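Long-range contact in cyclin-dependent kinase inhibitor 3 (Homo sapiens, PDB 1FPZ), which dephosphorylates phosphotyrosine and phosphoserine or phosphothreonine in proteins, including CDK2 at its activating threonine in a cyclin-dependent manner: residues 76-81 and 138-143. The protein carries 1 engineered substitution. Sequence-based numbering, arbitrary orientation.
Sequences FVFCTR and IHSYGG. Engineered in segment 138-143: Ser140 (natural residue Cys). With SO4 (sulfate ion), chain G.
The side chains of Val77 and His139 project together from adjacent parallel strands on one face of the central sheet. The isopropyl group of Val77 spans the far end of the imidazole: CG2 comes within 3.8 Å of His139 NE2, while CG1 sits by CE1. Beyond the valine, Cys79 SG reaches the ring at its edge, 85° off the ring normal, and also lies 3.2 Å from Ser140 O. The other ring nitrogen folds onto its own chain, His139 ND1 donating to Ser140 O at an unusually short 2.5 Å; the bond is bent, 136° at the hydrogen, and meets a lone pair in the carbonyl plane, though the oxygen is tilted out of the imidazole plane. It probably helps hold the ring's rotation, and NE2 adds a weak bond to Tyr96 OH. A leucine in place of His139 would probably leave the Ser140 carbonyl without this donor and the start of the loop freer to turn.

On the opposite face Phe76 CB rests on Ile138 CG2 at 4.1 Å, while the phenyl ring, its CG anti to the carbonyl carbon (chi1 -69°), leads away toward helix 116-131. Phe78 instead crosses Ile138, bringing CE1 to 4.0 Å from Ile138 CB. Two backbone bonds join the segments, His139 N to Phe76 O (2.9 Å) and Phe78 N to His139 O (3.1 Å).

Past the strands, engineered Ser140 replaces the cysteine predicted to form the phosphocysteine intermediate. Sulfate, probably from the crystallisation liquor, is held by a hydrogen bond from Arg146 NE and a weak one from Gly142 N. Strand 136-139 thus ends at His139 and leads into the P-loop of the protein-tyrosine phosphatase HCX5R signature, running from His139 to Arg146 at the start of helix 146-158.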
ATOM      1  N   PHE A  76      -3.114   5.118  -1.960  1.00 18.04           N
ATOM      2  CA  PHE A  76      -1.698   5.361  -1.672  1.00 16.76           C
ATOM      3  C   PHE A  76      -0.865   4.633  -2.721  1.00 17.92           C
ATOM      4  O   PHE A  76      -1.019   3.429  -2.928  1.00 16.16           O
ATOM      5  CB  PHE A  76      -1.286   4.855  -0.281  1.00 16.21           C
ATOM      6  CG  PHE A  76      -1.885   5.642   0.865  1.00 13.92           C
ATOM      7  CD1 PHE A  76      -3.264   5.658   1.085  1.00 12.22           C
ATOM      8  CD2 PHE A  76      -1.061   6.346   1.730  1.00 13.50           C
ATOM      9  CE1 PHE A  76      -3.808   6.368   2.173  1.00 13.13           C
ATOM     10  CE2 PHE A  76      -1.594   7.060   2.813  1.00 10.20           C
ATOM     11  CZ  PHE A  76      -2.959   7.067   3.033  1.00 11.90           C
ATOM     12  N   VAL A  77       0.033   5.373  -3.356  1.00 17.40           N
ATOM     13  CA  VAL A  77       0.864   4.834  -4.418  1.00 18.36           C
ATOM     14  C   VAL A  77       2.329   4.818  -4.039  1.00 19.72           C
ATOM     15  O   VAL A  77       2.888   5.870  -3.709  1.00 20.46           O
ATOM     16  CB  VAL A  77       0.704   5.666  -5.685  1.00 17.14           C
ATOM     17  CG1 VAL A  77       1.619   5.131  -6.792  1.00 16.77           C
ATOM     18  CG2 VAL A  77      -0.756   5.654  -6.118  1.00 14.90           C
ATOM     19  N   PHE A  78       2.958   3.642  -4.078  1.00 20.23           N
ATOM     20  CA  PHE A  78       4.366   3.567  -3.728  1.00 22.18           C
ATOM     21  C   PHE A  78       5.267   3.350  -4.935  1.00 25.47           C
ATOM     22  O   PHE A  78       6.445   3.102  -4.765  1.00 26.18           O
ATOM     23  CB  PHE A  78       4.635   2.491  -2.671  1.00 19.06           C
ATOM     24  CG  PHE A  78       3.705   2.550  -1.487  1.00 18.43           C
ATOM     25  CD1 PHE A  78       2.663   1.619  -1.358  1.00 18.58           C
ATOM     26  CD2 PHE A  78       3.899   3.469  -0.475  1.00 17.12           C
ATOM     27  CE1 PHE A  78       1.832   1.593  -0.228  1.00 17.12           C
ATOM     28  CE2 PHE A  78       3.073   3.456   0.668  1.00 18.13           C
ATOM     29  CZ  PHE A  78       2.039   2.506   0.781  1.00 19.05           C
ATOM     30  N   CYS A  79       4.715   3.472  -6.146  1.00 29.84           N
ATOM     31  CA  CYS A  79       5.487   3.317  -7.382  1.00 35.14           C
ATOM     32  C   CYS A  79       6.233   4.605  -7.677  1.00 38.18           C
ATOM     33  O   CYS A  79       5.678   5.682  -7.486  1.00 39.48           O
ATOM     34  CB  CYS A  79       4.561   3.029  -8.552  1.00 34.85           C
ATOM     35  SG  CYS A  79       4.046   1.305  -8.671  1.00 37.99           S
ATOM     36  N   THR A  80       7.477   4.512  -8.139  1.00 40.45           N
ATOM     37  CA  THR A  80       8.231   5.724  -8.451  1.00 42.16           C
ATOM     38  C   THR A  80       7.759   6.318  -9.768  1.00 43.61           C
ATOM     39  O   THR A  80       6.946   5.723 -10.484  1.00 44.10           O
ATOM     40  CB  THR A  80       9.736   5.460  -8.567  1.00 41.35           C
ATOM     41  OG1 THR A  80       9.968   4.504  -9.604  1.00 42.04           O
ATOM     42  CG2 THR A  80      10.289   4.916  -7.263  1.00 40.60           C
ATOM     43  N   ARG A  81       8.258   7.509 -10.073  1.00 45.85           N
ATOM     44  CA  ARG A  81       7.917   8.207 -11.310  1.00 47.41           C
ATOM     45  C   ARG A  81       8.382   7.406 -12.531  1.00 46.98           C
ATOM     46  O   ARG A  81       7.666   7.300 -13.528  1.00 46.27           O
ATOM     47  CB  ARG A  81       8.573   9.588 -11.318  1.00 50.15           C
ATOM     48  CG  ARG A  81       9.841   9.665 -10.458  1.00 53.60           C
ATOM     49  CD  ARG A  81      10.846  10.683 -10.990  1.00 56.79           C
ATOM     50  NE  ARG A  81      11.441  10.221 -12.244  1.00 58.52           N
ATOM     51  CZ  ARG A  81      11.411  10.903 -13.382  1.00 58.26           C
ATOM     52  NH1 ARG A  81      10.813  12.091 -13.428  1.00 58.82           N
ATOM     53  NH2 ARG A  81      11.967  10.389 -14.473  1.00 57.99           N
ATOM     54  N   ILE A 138      -4.293   0.714  -1.244  1.00 20.30           N
ATOM     55  CA  ILE A 138      -2.865   0.986  -1.441  1.00 18.75           C
ATOM     56  C   ILE A 138      -2.280   0.057  -2.496  1.00 19.89           C
ATOM     57  O   ILE A 138      -2.689  -1.084  -2.620  1.00 17.38           O
ATOM     58  CB  ILE A 138      -2.055   0.863  -0.115  1.00 18.05           C
ATOM     59  CG1 ILE A 138      -1.683  -0.599   0.187  1.00 18.79           C
ATOM     60  CG2 ILE A 138      -2.901   1.381   1.039  1.00 16.27           C
ATOM     61  CD1 ILE A 138      -1.052  -0.790   1.536  1.00 16.21           C
ATOM     62  N   HIS A 139      -1.323   0.547  -3.271  1.00 21.65           N
ATOM     63  CA  HIS A 139      -0.727  -0.298  -4.284  1.00 23.84           C
ATOM     64  C   HIS A 139       0.681   0.100  -4.668  1.00 25.51           C
ATOM     65  O   HIS A 139       1.089   1.250  -4.550  1.00 25.84           O
ATOM     66  CB  HIS A 139      -1.591  -0.306  -5.546  1.00 23.66           C
ATOM     67  CG  HIS A 139      -1.238   0.765  -6.541  1.00 22.96           C
ATOM     68  ND1 HIS A 139       0.004   0.847  -7.139  1.00 23.33           N
ATOM     69  CD2 HIS A 139      -1.979   1.761  -7.078  1.00 21.54           C
ATOM     70  CE1 HIS A 139       0.009   1.843  -8.006  1.00 21.08           C
ATOM     71  NE2 HIS A 139      -1.182   2.416  -7.987  1.00 21.93           N
ATOM     72  N   SER A 140       1.400  -0.891  -5.153  1.00 28.23           N
ATOM     73  CA  SER A 140       2.762  -0.769  -5.623  1.00 30.05           C
ATOM     74  C   SER A 140       2.712  -1.169  -7.102  1.00 32.12           C
ATOM     75  O   SER A 140       1.818  -0.764  -7.840  1.00 32.68           O
ATOM     76  CB  SER A 140       3.631  -1.758  -4.873  1.00 28.14           C
ATOM     77  OG  SER A 140       4.387  -1.102  -3.898  1.00 28.83           O
ATOM     78  N   TYR A 141       3.676  -1.977  -7.515  1.00 35.00           N
ATOM     79  CA  TYR A 141       3.708  -2.472  -8.880  1.00 38.04           C
ATOM     80  C   TYR A 141       2.891  -3.771  -8.886  1.00 38.30           C
ATOM     81  O   TYR A 141       1.899  -3.887  -9.607  1.00 38.19           O
ATOM     82  CB  TYR A 141       5.158  -2.740  -9.307  1.00 41.34           C
ATOM     83  CG  TYR A 141       5.249  -3.355 -10.687  1.00 44.81           C
ATOM     84  CD1 TYR A 141       6.256  -4.268 -10.998  1.00 44.96           C
ATOM     85  CD2 TYR A 141       4.273  -3.083 -11.656  1.00 46.44           C
ATOM     86  CE1 TYR A 141       6.287  -4.913 -12.239  1.00 47.19           C
ATOM     87  CE2 TYR A 141       4.294  -3.716 -12.901  1.00 47.90           C
ATOM     88  CZ  TYR A 141       5.300  -4.635 -13.182  1.00 47.35           C
ATOM     89  OH  TYR A 141       5.279  -5.305 -14.382  1.00 46.84           O
ATOM     90  N   GLY A 142       3.302  -4.721  -8.052  1.00 38.36           N
ATOM     91  CA  GLY A 142       2.590  -5.984  -7.964  1.00 40.47           C
ATOM     92  C   GLY A 142       1.877  -6.216  -6.640  1.00 41.46           C
ATOM     93  O   GLY A 142       1.465  -7.339  -6.341  1.00 41.63           O
ATOM     94  N   GLY A 143       1.726  -5.161  -5.848  1.00 43.25           N
ATOM     95  CA  GLY A 143       1.060  -5.291  -4.553  1.00 45.96           C
ATOM     96  C   GLY A 143       1.612  -6.455  -3.742  1.00 46.15           C
ATOM     97  O   GLY A 143       0.866  -7.264  -3.167  1.00 47.85           O
TER
HETATM   98  S   SO4 G 900       6.681  -4.613  -4.670  1.00 32.03           S
HETATM   99  O1  SO4 G 900       7.526  -3.445  -4.494  1.00 33.49           O
HETATM  100  O2  SO4 G 900       7.558  -5.788  -4.520  1.00 34.21           O
HETATM  101  O3  SO4 G 900       6.006  -4.543  -5.991  1.00 28.44           O
HETATM  102  O4  SO4 G 900       5.696  -4.703  -3.581  1.00 32.79           O